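PDB 4HOJ: RegF protein from Neisseria gonorrhoeae, which binds glutathione and calcium as a glutathione S-transferase homologue, and is probably a regulator of the stringent starvation protein A type. Local coordinates for residues Ala175-Leu178 / Lys179-Glu182. Residues are numbered along the deposited sequence; the frame is centred on the assembly and turned at random.
Sequences APLL and KYAE. With CA (calcium ion), chain E.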
ATOM      1  N   ALA A 175     -21.049  -6.620 -18.756  1.00 30.37           N
ATOM      2  CA  ALA A 175     -20.657  -7.728 -19.623  1.00 30.63           C
ATOM      3  C   ALA A 175     -19.171  -7.710 -20.024  1.00 31.28           C
ATOM      4  O   ALA A 175     -18.525  -8.762 -19.976  1.00 29.40           O
ATOM      5  CB  ALA A 175     -21.559  -7.817 -20.862  1.00 34.66           C
ATOM      6  N   PRO A 176     -18.608  -6.525 -20.354  1.00 26.78           N
ATOM      7  CA  PRO A 176     -17.182  -6.488 -20.713  1.00 31.04           C
ATOM      8  C   PRO A 176     -16.252  -6.957 -19.601  1.00 26.32           C
ATOM      9  O   PRO A 176     -15.281  -7.662 -19.882  1.00 25.39           O
ATOM     10  CB  PRO A 176     -16.943  -5.007 -21.028  1.00 32.69           C
ATOM     11  CG  PRO A 176     -18.226  -4.560 -21.591  1.00 32.80           C
ATOM     12  CD  PRO A 176     -19.270  -5.256 -20.750  1.00 30.01           C
ATOM     13  N   LEU A 177     -16.547  -6.589 -18.359  1.00 22.37           N
ATOM     14  CA  LEU A 177     -15.779  -7.088 -17.229  1.00 21.59           C
ATOM     15  C   LEU A 177     -15.856  -8.622 -17.129  1.00 21.77           C
ATOM     16  O   LEU A 177     -14.873  -9.305 -16.802  1.00 18.87           O
ATOM     17  CB  LEU A 177     -16.289  -6.444 -15.947  1.00 21.08           C
ATOM     18  CG  LEU A 177     -15.556  -6.910 -14.692  1.00 25.55           C
ATOM     19  CD1 LEU A 177     -14.112  -6.462 -14.730  1.00 28.84           C
ATOM     20  CD2 LEU A 177     -16.279  -6.454 -13.420  1.00 27.25           C
ATOM     21  N   LEU A 178     -17.029  -9.189 -17.377  1.00 21.11           N
ATOM     22  CA  LEU A 178     -17.172 -10.641 -17.249  1.00 20.93           C
ATOM     23  C   LEU A 178     -16.437 -11.381 -18.381  1.00 21.74           C
ATOM     24  O   LEU A 178     -15.878 -12.458 -18.144  1.00 20.37           O
ATOM     25  CB  LEU A 178     -18.656 -11.034 -17.239  1.00 23.69           C
ATOM     26  CG  LEU A 178     -19.402 -10.545 -15.981  1.00 22.92           C
ATOM     27  CD1 LEU A 178     -20.860 -10.964 -16.062  1.00 31.14           C
ATOM     28  CD2 LEU A 178     -18.783 -11.105 -14.738  1.00 21.93           C
ATOM     29  N   LYS A 179     -16.406 -10.798 -19.570  1.00 23.57           N
ATOM     30  CA  LYS A 179     -15.668 -11.402 -20.681  1.00 23.65           C
ATOM     31  C   LYS A 179     -14.172 -11.356 -20.364  1.00 22.13           C
ATOM     32  O   LYS A 179     -13.452 -12.350 -20.555  1.00 25.64           O
ATOM     33  CB  LYS A 179     -15.980 -10.691 -22.005  1.00 27.29           C
ATOM     34  CG  LYS A 179     -15.075 -11.157 -23.162  1.00 35.92           C
ATOM     35  CD  LYS A 179     -15.573 -10.752 -24.529  1.00 42.77           C
ATOM     36  CE  LYS A 179     -14.530 -11.091 -25.590  1.00 42.34           C
ATOM     37  NZ  LYS A 179     -15.125 -11.132 -26.942  1.00 48.51           N
ATOM     38  N   TYR A 180     -13.707 -10.206 -19.878  1.00 21.26           N
ATOM     39  CA  TYR A 180     -12.347 -10.099 -19.351  1.00 22.64           C
ATOM     40  C   TYR A 180     -12.036 -11.151 -18.277  1.00 18.02           C
ATOM     41  O   TYR A 180     -10.974 -11.803 -18.340  1.00 18.72           O
ATOM     42  CB  TYR A 180     -12.071  -8.665 -18.822  1.00 20.77           C
ATOM     43  CG  TYR A 180     -10.964  -8.557 -17.790  1.00 18.59           C
ATOM     44  CD1 TYR A 180      -9.619  -8.401 -18.168  1.00 18.36           C
ATOM     45  CD2 TYR A 180     -11.260  -8.613 -16.429  1.00 17.65           C
ATOM     46  CE1 TYR A 180      -8.623  -8.294 -17.229  1.00 17.11           C
ATOM     47  CE2 TYR A 180     -10.272  -8.515 -15.498  1.00 19.11           C
ATOM     48  CZ  TYR A 180      -8.959  -8.362 -15.892  1.00 16.77           C
ATOM     49  OH  TYR A 180      -7.979  -8.259 -14.932  1.00 19.85           O
ATOM     50  N   ALA A 181     -12.932 -11.328 -17.311  1.00 17.20           N
ATOM     51  CA  ALA A 181     -12.659 -12.282 -16.253  1.00 15.78           C
ATOM     52  C   ALA A 181     -12.471 -13.666 -16.879  1.00 16.64           C
ATOM     53  O   ALA A 181     -11.573 -14.373 -16.462  1.00 15.73           O
ATOM     54  CB  ALA A 181     -13.778 -12.311 -15.262  1.00 15.53           C
ATOM     55  N   GLU A 182     -13.318 -14.065 -17.823  1.00 18.46           N
ATOM     56  CA  GLU A 182     -13.129 -15.367 -18.493  1.00 19.27           C
ATOM     57  C   GLU A 182     -11.758 -15.528 -19.176  1.00 20.97           C
ATOM     58  O   GLU A 182     -11.156 -16.624 -19.140  1.00 22.11           O
ATOM     59  CB  GLU A 182     -14.272 -15.671 -19.473  1.00 22.48           C
ATOM     60  CG  GLU A 182     -15.631 -15.801 -18.784  1.00 28.19           C
ATOM     61  CD  GLU A 182     -15.643 -16.753 -17.583  1.00 35.58           C
ATOM     62  OE1 GLU A 182     -15.106 -17.892 -17.664  1.00 33.37           O
ATOM     63  OE2 GLU A 182     -16.196 -16.346 -16.537  1.00 42.55           O
TER
HETATM   64 CA    CA E 304     -17.075 -14.176 -16.072  1.00 61.13          CA
HETATM   65  O   HOH W   1     -18.227 -14.724 -13.972  1.00 42.05           O
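The ring of Tyr180 has the backbone oxygen Leu177 O at its edge, in plane and 3.7 Å from Tyr180 CD2. The methyl Leu177 CD1 stands off the ring plane beside that carbon, at 4.0 Å from Tyr180 CD2. This is i to i+3 packing in the first two turns of helix 175-185, part of the all-helical C-terminal domain of the glutathione S-transferase fold. The three-residue spacing puts both side chains on one side of the helix; Leu177, with CG opposite its backbone N (chi1 179°), extends CD1 to the ring. Beyond the pair, Tyr180 OH is hydrogen-bonded to Asp153 OD1, and Tyr180 and Ala181 both pack on Leu160, seating the helix against helix 151-161.

Four i to i+4 backbone bonds hold the turns, from Lys179 N to Ala175 O through Glu182 N to Leu178 O. Around the helix from the tyrosine, Leu178 O also faces a calcium ion at 2.9 Å, long for a coordination bond. A bend at chi2 (-51°) folds Glu182 CG to 3.4 Å from Leu178 O and brings OE2 to the metal, while OE1 makes a salt bridge with Arg202, which probably steadies the carboxylate. Glu182 OE2 binds the calcium at 2.4 Å, and a water oxygen at 2.5 Å.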